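Local coordinates for protein argonaute (Methanocaldococcus jannaschii, PDB 5G5S) that cuts single-stranded target DNA complementary to a short single-stranded DNA guide, and may serve in defence against invading genetic elements, at residues A[592-603]-A[635-645]; A[448-457]-A[698-706]. All coordinates share one frame; numbering follows the deposited sequence. Where two conformers were deposited one is given.

Contact 1 of 2, residues A[592-603]-A[635-645]; sequences SNIEVISIRKNN and PVKLSTWLRFN
Glu-595 and Arg-643 face each other as a non-hydrogen-bonded pair and join in a salt bridge. The guanidinium comes side-on: NE reaches OE2 of Glu-595 at 2.9 Å and NH2 reaches it at 3.2 Å. Both nitrogens keep that oxygen near the guanidinium plane, but meet it from above the carboxylate plane. Asn-593 ND2 gives OE2 a third bond. OE1 accepts from Trp-641 NE1 at 3.2 Å in a bent bond (138°) and from Tyr-499. Both oxygens are thus occupied, which should favour the ionised form.

Trp-641 is packed closely on this face. With CG anti to the backbone N (chi1 -175°), the indole points NE1 at Glu-595 OE1. Ile-597 CD1 lies 3.8 Å from Trp-641 CB. Farther along, Ile-599 CG2 meets Val-636 CG1 at 3.7 Å. Helix 656-666 covers Ile-599, Leu-638 and Trp-641.

The strands are antiparallel neighbours in the central sheet of the RNase H-like PIWI fold. A beta bulge shifts the register by one between Val-596 and Ser-598.

On the opposite face, Val-596 CG1 packs on Leu-642 CB and at the edge of the Phe-644 ring. Beyond the bulge, side chains of the two segments touch less, though Phe-574 lies against Ser-598 and Arg-600. Ser-598 and Ser-639 are joined through their backbones; their side chains come no nearer than CB to CB, 4.3 Å. Arg-600 and Lys-637, both partly exposed, touch CD to CE at 4.2 Å. Past the strand, Asn-603 ND2 bonds to Pro-635 O at 2.8 Å. Lys-601 NZ forms a salt bridge with Asp-572, an active-site residue by similarity.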
loop_
_atom_site.group_PDB
_atom_site.type_symbol
_atom_site.label_atom_id
_atom_site.label_comp_id
_atom_site.label_asym_id
_atom_site.label_seq_id
_atom_site.Cartn_x
_atom_site.Cartn_y
_atom_site.Cartn_z
ATOM N N SER A 592 2.404 23.847 -16.948
ATOM C CA SER A 592 2.125 23.362 -15.619
ATOM C C SER A 592 3.374 22.947 -14.917
ATOM O O SER A 592 4.331 22.512 -15.550
ATOM C CB SER A 592 1.184 22.160 -15.698
ATOM O OG SER A 592 -0.108 22.536 -16.146
ATOM N N ASN A 593 3.348 23.047 -13.592
ATOM C CA ASN A 593 4.414 22.573 -12.722
ATOM C C ASN A 593 3.999 21.146 -12.324
ATOM O O ASN A 593 2.948 20.948 -11.704
ATOM C CB ASN A 593 4.552 23.475 -11.509
ATOM C CG ASN A 593 5.686 23.092 -10.594
ATOM O OD1 ASN A 593 6.846 23.432 -10.830
ATOM N ND2 ASN A 593 5.363 22.442 -9.481
ATOM N N ILE A 594 4.774 20.152 -12.771
ATOM C CA ILE A 594 4.511 18.745 -12.484
ATOM C C ILE A 594 5.562 18.240 -11.528
ATOM O O ILE A 594 6.760 18.253 -11.831
ATOM C CB ILE A 594 4.400 17.860 -13.761
ATOM C CG1 ILE A 594 3.417 18.433 -14.827
ATOM C CG2 ILE A 594 4.101 16.395 -13.407
ATOM C CD1 ILE A 594 1.878 18.544 -14.430
ATOM N N GLU A 595 5.113 17.818 -10.352
ATOM C CA GLU A 595 6.015 17.271 -9.352
ATOM C C GLU A 595 5.700 15.819 -9.074
ATOM O O GLU A 595 4.562 15.379 -9.260
ATOM C CB GLU A 595 6.018 18.108 -8.079
ATOM C CG GLU A 595 6.725 19.441 -8.259
ATOM C CD GLU A 595 6.684 20.345 -7.045
ATOM O OE1 GLU A 595 6.412 19.836 -5.936
ATOM O OE2 GLU A 595 6.909 21.566 -7.203
ATOM N N VAL A 596 6.734 15.068 -8.698
ATOM C CA VAL A 596 6.655 13.658 -8.363
ATOM C C VAL A 596 7.575 13.332 -7.191
ATOM O O VAL A 596 8.717 13.789 -7.127
ATOM C CB VAL A 596 6.783 12.689 -9.592
ATOM C CG1 VAL A 596 8.172 12.733 -10.226
ATOM C CG2 VAL A 596 6.396 11.258 -9.224
ATOM N N ILE A 597 7.034 12.601 -6.230
ATOM C CA ILE A 597 7.763 12.122 -5.075
ATOM C C ILE A 597 7.445 10.627 -4.938
ATOM O O ILE A 597 6.321 10.201 -5.214
ATOM C CB ILE A 597 7.494 12.973 -3.800
ATOM C CG1 ILE A 597 8.632 12.772 -2.741
ATOM C CG2 ILE A 597 6.073 12.732 -3.238
ATOM C CD1 ILE A 597 8.716 13.768 -1.542
ATOM N N SER A 598 8.448 9.838 -4.565
ATOM C CA SER A 598 8.304 8.402 -4.371
ATOM C C SER A 598 7.993 8.131 -2.898
ATOM O O SER A 598 8.678 8.643 -2.012
ATOM C CB SER A 598 9.562 7.668 -4.827
ATOM O OG SER A 598 9.553 6.305 -4.440
ATOM N N ILE A 599 6.913 7.391 -2.643
ATOM C CA ILE A 599 6.482 7.044 -1.292
ATOM C C ILE A 599 6.526 5.534 -1.205
ATOM O O ILE A 599 5.772 4.856 -1.892
ATOM C CB ILE A 599 5.103 7.678 -0.950
ATOM C CG1 ILE A 599 5.241 9.227 -0.887
ATOM C CG2 ILE A 599 4.515 7.094 0.371
ATOM C CD1 ILE A 599 3.995 9.969 -0.925
ATOM N N ARG A 600 7.479 5.010 -0.428
ATOM C CA ARG A 600 7.667 3.573 -0.284
ATOM C C ARG A 600 7.345 3.062 1.121
ATOM O O ARG A 600 8.060 3.343 2.090
ATOM C CB ARG A 600 9.053 3.145 -0.785
ATOM C CG ARG A 600 9.244 3.467 -2.270
ATOM C CD ARG A 600 10.505 2.878 -2.841
ATOM N NE ARG A 600 10.339 1.491 -3.280
ATOM C CZ ARG A 600 9.952 1.127 -4.499
ATOM N NH1 ARG A 600 9.662 2.044 -5.413
ATOM N NH2 ARG A 600 9.839 -0.156 -4.808
ATOM N N LYS A 601 6.225 2.329 1.218
ATOM C CA LYS A 601 5.738 1.713 2.455
ATOM C C LYS A 601 6.631 0.513 2.830
ATOM O O LYS A 601 6.818 0.221 4.002
ATOM C CB LYS A 601 4.239 1.307 2.322
ATOM C CG LYS A 601 3.935 0.346 1.162
ATOM C CD LYS A 601 2.439 0.078 1.007
ATOM C CE LYS A 601 2.079 -0.364 -0.398
ATOM N NZ LYS A 601 2.130 0.762 -1.376
ATOM N N ASN A 602 7.204 -0.145 1.821
ATOM C CA ASN A 602 8.077 -1.300 1.978
ATOM C C ASN A 602 9.482 -0.802 1.779
ATOM O O ASN A 602 9.832 -0.380 0.687
ATOM C CB ASN A 602 7.707 -2.410 0.957
ATOM C CG ASN A 602 6.260 -2.864 1.032
ATOM O OD1 ASN A 602 5.713 -3.145 2.111
ATOM N ND2 ASN A 602 5.606 -2.953 -0.123
ATOM N N ASN A 603 10.247 -0.743 2.873
ATOM C CA ASN A 603 11.616 -0.253 2.907
ATOM C C ASN A 603 12.388 -0.919 4.051
ATOM O O ASN A 603 11.811 -1.661 4.839
ATOM C CB ASN A 603 11.644 1.291 2.965
ATOM C CG ASN A 603 11.093 1.874 4.247
ATOM O OD1 ASN A 603 11.825 2.080 5.209
ATOM N ND2 ASN A 603 9.797 2.143 4.289
ATOM N N PRO A 635 8.618 2.591 9.475
ATOM C CA PRO A 635 8.579 3.916 8.835
ATOM C C PRO A 635 8.314 3.836 7.322
ATOM O O PRO A 635 8.431 2.771 6.702
ATOM C CB PRO A 635 9.955 4.509 9.156
ATOM C CG PRO A 635 10.825 3.344 9.348
ATOM C CD PRO A 635 9.987 2.230 9.890
ATOM N N VAL A 636 7.927 4.979 6.750
ATOM C CA VAL A 636 7.668 5.164 5.327
ATOM C C VAL A 636 8.874 5.921 4.769
ATOM O O VAL A 636 9.317 6.903 5.370
ATOM C CB VAL A 636 6.339 5.944 5.082
ATOM C CG1 VAL A 636 6.084 6.142 3.595
ATOM C CG2 VAL A 636 5.148 5.249 5.747
ATOM N N LYS A 637 9.412 5.456 3.634
ATOM C CA LYS A 637 10.534 6.122 2.978
ATOM C C LYS A 637 10.030 7.079 1.893
ATOM O O LYS A 637 9.190 6.703 1.074
ATOM C CB LYS A 637 11.509 5.105 2.384
ATOM C CG LYS A 637 12.808 5.730 1.879
ATOM C CD LYS A 637 13.760 4.703 1.273
ATOM C CE LYS A 637 13.329 4.207 -0.084
ATOM N NZ LYS A 637 14.359 3.314 -0.675
ATOM N N LEU A 638 10.544 8.321 1.914
ATOM C CA LEU A 638 10.259 9.374 0.934
ATOM C C LEU A 638 11.534 9.569 0.116
ATOM O O LEU A 638 12.617 9.657 0.681
ATOM C CB LEU A 638 9.813 10.683 1.601
ATOM C CG LEU A 638 8.760 10.551 2.704
ATOM C CD1 LEU A 638 8.497 11.886 3.353
ATOM C CD2 LEU A 638 7.454 9.935 2.184
ATOM N N SER A 639 11.421 9.533 -1.211
ATOM C CA SER A 639 12.596 9.595 -2.070
ATOM C C SER A 639 12.302 10.329 -3.363
ATOM O O SER A 639 11.155 10.363 -3.819
ATOM C CB SER A 639 13.044 8.168 -2.394
ATOM O OG SER A 639 14.207 8.132 -3.198
ATOM N N THR A 640 13.378 10.826 -3.999
ATOM C CA THR A 640 13.432 11.463 -5.319
ATOM C C THR A 640 12.265 12.378 -5.665
ATOM O O THR A 640 11.415 12.057 -6.488
ATOM C CB THR A 640 13.922 10.492 -6.428
ATOM O OG1 THR A 640 13.513 10.931 -7.730
ATOM C CG2 THR A 640 13.482 9.089 -6.221
ATOM N N TRP A 641 12.237 13.522 -4.995
ATOM C CA TRP A 641 11.260 14.562 -5.225
ATOM C C TRP A 641 11.786 15.347 -6.431
ATOM O O TRP A 641 12.885 15.918 -6.384
ATOM C CB TRP A 641 11.139 15.420 -3.961
ATOM C CG TRP A 641 10.075 16.480 -3.987
ATOM C CD1 TRP A 641 9.005 16.571 -4.840
ATOM C CD2 TRP A 641 9.976 17.596 -3.093
ATOM N NE1 TRP A 641 8.222 17.651 -4.502
ATOM C CE2 TRP A 641 8.809 18.313 -3.443
ATOM C CE3 TRP A 641 10.771 18.068 -2.034
ATOM C CZ2 TRP A 641 8.451 19.510 -2.808
ATOM C CZ3 TRP A 641 10.395 19.233 -1.386
ATOM C CH2 TRP A 641 9.239 19.931 -1.762
ATOM N N LEU A 642 11.047 15.277 -7.538
ATOM C CA LEU A 642 11.400 15.902 -8.811
ATOM C C LEU A 642 10.404 16.966 -9.220
ATOM O O LEU A 642 9.230 16.887 -8.875
ATOM C CB LEU A 642 11.498 14.841 -9.925
ATOM C CG LEU A 642 12.545 13.728 -9.740
ATOM C CD1 LEU A 642 12.232 12.531 -10.626
ATOM C CD2 LEU A 642 13.966 14.258 -9.965
ATOM N N ARG A 643 10.882 17.963 -9.969
ATOM C CA ARG A 643 10.069 19.063 -10.465
ATOM C C ARG A 643 10.299 19.274 -11.947
ATOM O O ARG A 643 11.434 19.518 -12.360
ATOM C CB ARG A 643 10.364 20.350 -9.676
ATOM C CG ARG A 643 9.642 21.579 -10.229
ATOM C CD ARG A 643 9.958 22.808 -9.434
ATOM N NE ARG A 643 9.381 22.751 -8.091
ATOM C CZ ARG A 643 9.818 23.461 -7.059
ATOM N NH1 ARG A 643 10.850 24.280 -7.199
ATOM N NH2 ARG A 643 9.242 23.338 -5.871
ATOM N N PHE A 644 9.212 19.199 -12.740
ATOM C CA PHE A 644 9.228 19.473 -14.181
ATOM C C PHE A 644 8.463 20.764 -14.373
ATOM O O PHE A 644 7.268 20.832 -14.088
ATOM C CB PHE A 644 8.635 18.312 -15.013
ATOM C CG PHE A 644 9.364 17.012 -14.769
ATOM C CD1 PHE A 644 8.976 16.162 -13.736
ATOM C CD2 PHE A 644 10.481 16.668 -15.528
ATOM C CE1 PHE A 644 9.681 14.987 -13.479
ATOM C CE2 PHE A 644 11.170 15.478 -15.286
ATOM C CZ PHE A 644 10.755 14.636 -14.276
ATOM N N ASN A 645 9.173 21.799 -14.815
ATOM C CA ASN A 645 8.638 23.144 -14.994
ATOM C C ASN A 645 9.383 23.833 -16.145
ATOM O O ASN A 645 10.619 23.822 -16.167
ATOM C CB ASN A 645 8.821 23.941 -13.666
ATOM C CG ASN A 645 8.077 25.258 -13.560
ATOM O OD1 ASN A 645 7.940 26.006 -14.517
ATOM N ND2 ASN A 645 7.651 25.617 -12.357
#

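Contact 2 of 2, residues A[448-457]-A[698-706]; sequences KKQLFDLKII and KNWKIDEEL
Lys-449 lies across one face of the Trp-700 indole. Its CA sits 3.7 Å from the centroid of the six-membered ring and close to the ring normal, a CH-pi contact. CB and CG continue over the ring, and the chain then bends at chi3 (87°). This brings NZ to Lys-698 O at 3.1 Å, in the carbonyl plane. Glu-179 forms a salt bridge with the same NZ.

Phe-452 packs beside Trp-700, with CB 3.4 Å from CZ3. The two rings meet obliquely, their planes 41° apart. At the edge of the phenyl ring are Asp-703 CB and Leu-706 CD1, the latter 3.6 Å from CE1. Tyr-713 stacks on the phenyl ring, and its hydroxyl bonds to the backbone of Lys-701 and Asp-703.

The contact joins the end of Mid-domain helix 442-452 to the chain after helix 684-697. Both helices end in Schellman motifs, with Lys-455 and Asn-699 as the C-prime residues of positive phi. The second motif turns the chain straight into Trp-700.

Farther out, Asp-703 is the N-cap of helix 704-708 and accepts a weak bond from Leu-706 N. Its OD2 forms a salt bridge with Lys-701 NZ at 3.6 Å.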
loop_
_atom_site.group_PDB
_atom_site.type_symbol
_atom_site.label_atom_id
_atom_site.label_comp_id
_atom_site.label_asym_id
_atom_site.label_seq_id
_atom_site.Cartn_x
_atom_site.Cartn_y
_atom_site.Cartn_z
ATOM N N LYS A 448 -20.147 -7.572 0.910
ATOM C CA LYS A 448 -20.079 -6.161 0.499
ATOM C C LYS A 448 -19.943 -5.976 -1.013
ATOM O O LYS A 448 -20.649 -5.152 -1.607
ATOM C CB LYS A 448 -18.939 -5.440 1.208
ATOM C CG LYS A 448 -19.172 -5.256 2.695
ATOM C CD LYS A 448 -18.308 -4.129 3.260
ATOM C CE LYS A 448 -16.839 -4.451 3.351
ATOM N NZ LYS A 448 -16.108 -3.387 4.089
ATOM N N LYS A 449 -19.015 -6.735 -1.610
ATOM C CA LYS A 449 -18.692 -6.734 -3.029
ATOM C C LYS A 449 -19.923 -7.083 -3.879
ATOM O O LYS A 449 -20.299 -6.299 -4.749
ATOM C CB LYS A 449 -17.515 -7.689 -3.286
ATOM C CG LYS A 449 -17.030 -7.749 -4.722
ATOM C CD LYS A 449 -15.823 -8.654 -4.833
ATOM C CE LYS A 449 -16.148 -10.113 -5.048
ATOM N NZ LYS A 449 -14.976 -10.980 -4.752
ATOM N N GLN A 450 -20.552 -8.235 -3.593
ATOM C CA GLN A 450 -21.753 -8.751 -4.266
ATOM C C GLN A 450 -22.979 -7.859 -4.062
ATOM O O GLN A 450 -23.864 -7.834 -4.919
ATOM C CB GLN A 450 -22.056 -10.195 -3.831
ATOM C CG GLN A 450 -21.065 -11.225 -4.373
ATOM C CD GLN A 450 -21.570 -12.646 -4.280
ATOM O OE1 GLN A 450 -22.269 -13.037 -3.339
ATOM N NE2 GLN A 450 -21.200 -13.462 -5.258
ATOM N N LEU A 451 -23.036 -7.160 -2.916
ATOM C CA LEU A 451 -24.079 -6.205 -2.544
ATOM C C LEU A 451 -23.951 -4.982 -3.456
ATOM O O LEU A 451 -24.964 -4.491 -3.944
ATOM C CB LEU A 451 -23.882 -5.783 -1.074
ATOM C CG LEU A 451 -25.039 -5.903 -0.073
ATOM C CD1 LEU A 451 -25.926 -7.091 -0.342
ATOM C CD2 LEU A 451 -24.502 -5.971 1.338
ATOM N N PHE A 452 -22.705 -4.510 -3.708
ATOM C CA PHE A 452 -22.442 -3.364 -4.587
ATOM C C PHE A 452 -22.787 -3.622 -6.070
ATOM O O PHE A 452 -23.148 -2.681 -6.783
ATOM C CB PHE A 452 -21.018 -2.814 -4.412
ATOM C CG PHE A 452 -20.793 -1.563 -5.225
ATOM C CD1 PHE A 452 -21.330 -0.347 -4.819
ATOM C CD2 PHE A 452 -20.145 -1.621 -6.456
ATOM C CE1 PHE A 452 -21.191 0.792 -5.610
ATOM C CE2 PHE A 452 -20.049 -0.492 -7.268
ATOM C CZ PHE A 452 -20.553 0.713 -6.831
ATOM N N ASP A 453 -22.692 -4.887 -6.524
ATOM C CA ASP A 453 -23.056 -5.292 -7.881
ATOM C C ASP A 453 -24.561 -5.051 -8.125
ATOM O O ASP A 453 -24.984 -4.904 -9.272
ATOM C CB ASP A 453 -22.726 -6.776 -8.104
ATOM C CG ASP A 453 -21.320 -7.068 -8.592
ATOM O OD1 ASP A 453 -20.609 -6.108 -8.980
ATOM O OD2 ASP A 453 -20.950 -8.261 -8.647
ATOM N N LEU A 454 -25.342 -5.001 -7.023
ATOM C CA LEU A 454 -26.784 -4.744 -6.922
ATOM C C LEU A 454 -27.041 -3.249 -6.559
ATOM O O LEU A 454 -28.157 -2.899 -6.173
ATOM C CB LEU A 454 -27.347 -5.642 -5.791
ATOM C CG LEU A 454 -27.920 -7.022 -6.134
ATOM C CD1 LEU A 454 -26.835 -8.014 -6.549
ATOM C CD2 LEU A 454 -28.620 -7.594 -4.938
ATOM N N LYS A 455 -25.997 -2.383 -6.658
ATOM C CA LYS A 455 -26.015 -0.943 -6.331
ATOM C C LYS A 455 -26.239 -0.631 -4.823
ATOM O O LYS A 455 -26.673 0.473 -4.474
ATOM C CB LYS A 455 -26.960 -0.143 -7.258
ATOM N N ILE A 456 -25.916 -1.597 -3.937
ATOM C CA ILE A 456 -26.064 -1.443 -2.485
ATOM C C ILE A 456 -24.694 -1.168 -1.860
ATOM O O ILE A 456 -23.849 -2.064 -1.815
ATOM C CB ILE A 456 -26.774 -2.654 -1.778
ATOM C CG1 ILE A 456 -27.865 -3.379 -2.631
ATOM C CG2 ILE A 456 -27.234 -2.320 -0.357
ATOM C CD1 ILE A 456 -29.153 -2.626 -2.988
ATOM N N ILE A 457 -24.472 0.068 -1.386
ATOM C CA ILE A 457 -23.231 0.451 -0.689
ATOM C C ILE A 457 -23.389 -0.131 0.726
ATOM O O ILE A 457 -24.497 -0.118 1.263
ATOM C CB ILE A 457 -22.998 1.989 -0.703
ATOM C CG1 ILE A 457 -22.801 2.489 -2.147
ATOM C CG2 ILE A 457 -21.805 2.397 0.202
ATOM C CD1 ILE A 457 -23.086 3.957 -2.371
ATOM N N LYS A 698 -10.159 -7.872 -7.313
ATOM C CA LYS A 698 -11.104 -8.825 -6.732
ATOM C C LYS A 698 -12.467 -8.841 -7.424
ATOM O O LYS A 698 -13.409 -9.477 -6.947
ATOM C CB LYS A 698 -11.163 -8.827 -5.196
ATOM C CG LYS A 698 -11.157 -7.496 -4.508
ATOM C CD LYS A 698 -10.908 -7.648 -3.018
ATOM C CE LYS A 698 -9.452 -7.678 -2.653
ATOM N NZ LYS A 698 -9.281 -7.776 -1.184
ATOM N N ASN A 699 -12.523 -8.210 -8.608
ATOM C CA ASN A 699 -13.682 -8.104 -9.476
ATOM C C ASN A 699 -14.863 -7.304 -8.916
ATOM O O ASN A 699 -16.022 -7.664 -9.146
ATOM C CB ASN A 699 -14.059 -9.457 -10.144
ATOM C CG ASN A 699 -12.907 -10.093 -10.903
ATOM O OD1 ASN A 699 -12.364 -9.530 -11.870
ATOM N ND2 ASN A 699 -12.478 -11.268 -10.456
ATOM N N TRP A 700 -14.560 -6.181 -8.208
ATOM C CA TRP A 700 -15.563 -5.214 -7.741
ATOM C C TRP A 700 -16.005 -4.467 -9.011
ATOM O O TRP A 700 -15.205 -4.315 -9.944
ATOM C CB TRP A 700 -14.945 -4.172 -6.788
ATOM C CG TRP A 700 -15.011 -4.491 -5.327
ATOM C CD1 TRP A 700 -14.124 -5.242 -4.610
ATOM C CD2 TRP A 700 -15.949 -3.962 -4.378
ATOM N NE1 TRP A 700 -14.485 -5.262 -3.281
ATOM C CE2 TRP A 700 -15.599 -4.478 -3.109
ATOM C CE3 TRP A 700 -17.072 -3.121 -4.480
ATOM C CZ2 TRP A 700 -16.323 -4.177 -1.949
ATOM C CZ3 TRP A 700 -17.781 -2.816 -3.327
ATOM C CH2 TRP A 700 -17.416 -3.353 -2.083
ATOM N N LYS A 701 -17.258 -3.990 -9.039
ATOM C CA LYS A 701 -17.815 -3.242 -10.168
ATOM C C LYS A 701 -17.220 -1.826 -10.238
ATOM O O LYS A 701 -16.989 -1.202 -9.200
ATOM C CB LYS A 701 -19.345 -3.161 -10.018
ATOM C CG LYS A 701 -20.089 -2.575 -11.210
ATOM C CD LYS A 701 -21.589 -2.462 -10.944
ATOM C CE LYS A 701 -22.002 -1.082 -10.485
ATOM N NZ LYS A 701 -23.476 -0.972 -10.331
ATOM N N ILE A 702 -16.979 -1.329 -11.464
ATOM C CA ILE A 702 -16.521 0.037 -11.711
ATOM C C ILE A 702 -17.805 0.809 -11.964
ATOM O O ILE A 702 -18.525 0.502 -12.928
ATOM C CB ILE A 702 -15.554 0.164 -12.926
ATOM C CG1 ILE A 702 -14.290 -0.686 -12.768
ATOM C CG2 ILE A 702 -15.214 1.639 -13.221
ATOM C CD1 ILE A 702 -13.610 -0.996 -14.100
ATOM N N ASP A 703 -18.121 1.770 -11.077
ATOM C CA ASP A 703 -19.318 2.606 -11.203
ATOM C C ASP A 703 -18.826 4.017 -11.433
ATOM O O ASP A 703 -18.456 4.714 -10.478
ATOM C CB ASP A 703 -20.199 2.513 -9.943
ATOM C CG ASP A 703 -21.599 3.067 -10.100
ATOM O OD1 ASP A 703 -21.739 4.208 -10.595
ATOM O OD2 ASP A 703 -22.548 2.405 -9.643
ATOM N N GLU A 704 -18.769 4.403 -12.724
ATOM C CA GLU A 704 -18.265 5.678 -13.239
ATOM C C GLU A 704 -18.798 6.913 -12.547
ATOM O O GLU A 704 -17.998 7.777 -12.179
ATOM C CB GLU A 704 -18.467 5.786 -14.755
ATOM C CG GLU A 704 -17.498 4.940 -15.563
ATOM C CD GLU A 704 -17.936 4.688 -16.995
ATOM O OE1 GLU A 704 -18.999 4.055 -17.197
ATOM O OE2 GLU A 704 -17.200 5.106 -17.919
ATOM N N GLU A 705 -20.136 7.001 -12.376
ATOM C CA GLU A 705 -20.797 8.139 -11.739
ATOM C C GLU A 705 -20.331 8.315 -10.301
ATOM O O GLU A 705 -20.017 9.443 -9.900
ATOM C CB GLU A 705 -22.327 8.015 -11.814
ATOM N N LEU A 706 -20.244 7.191 -9.545
ATOM C CA LEU A 706 -19.819 7.178 -8.148
ATOM C C LEU A 706 -18.364 7.543 -7.964
ATOM O O LEU A 706 -18.059 8.255 -7.021
ATOM C CB LEU A 706 -20.127 5.839 -7.446
ATOM C CG LEU A 706 -21.577 5.347 -7.361
ATOM C CD1 LEU A 706 -21.686 4.244 -6.360
ATOM C CD2 LEU A 706 -22.561 6.464 -7.005
#

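In the fold
The centres of the two contacts are 32 Å apart, and their nearest atoms are about 14 Å apart. Along the chain, contact 1 is nested within the loop closed by contact 2. The order is 448-457, 592-603, 635-645, 698-706. They share no sheet. Contact 1 belongs to the large mixed sheet that also holds strands 501-506 and 566-571. In contact 2, strand 456-462 is an outer strand of the four-stranded parallel Mid sheet. Contact 1 ends near the catalytic aspartates inferred by similarity. Contact 2 brings the chain near the C-terminus back against the Mid domain, close to Gln-459 of the region that binds the guide 5'-phosphate.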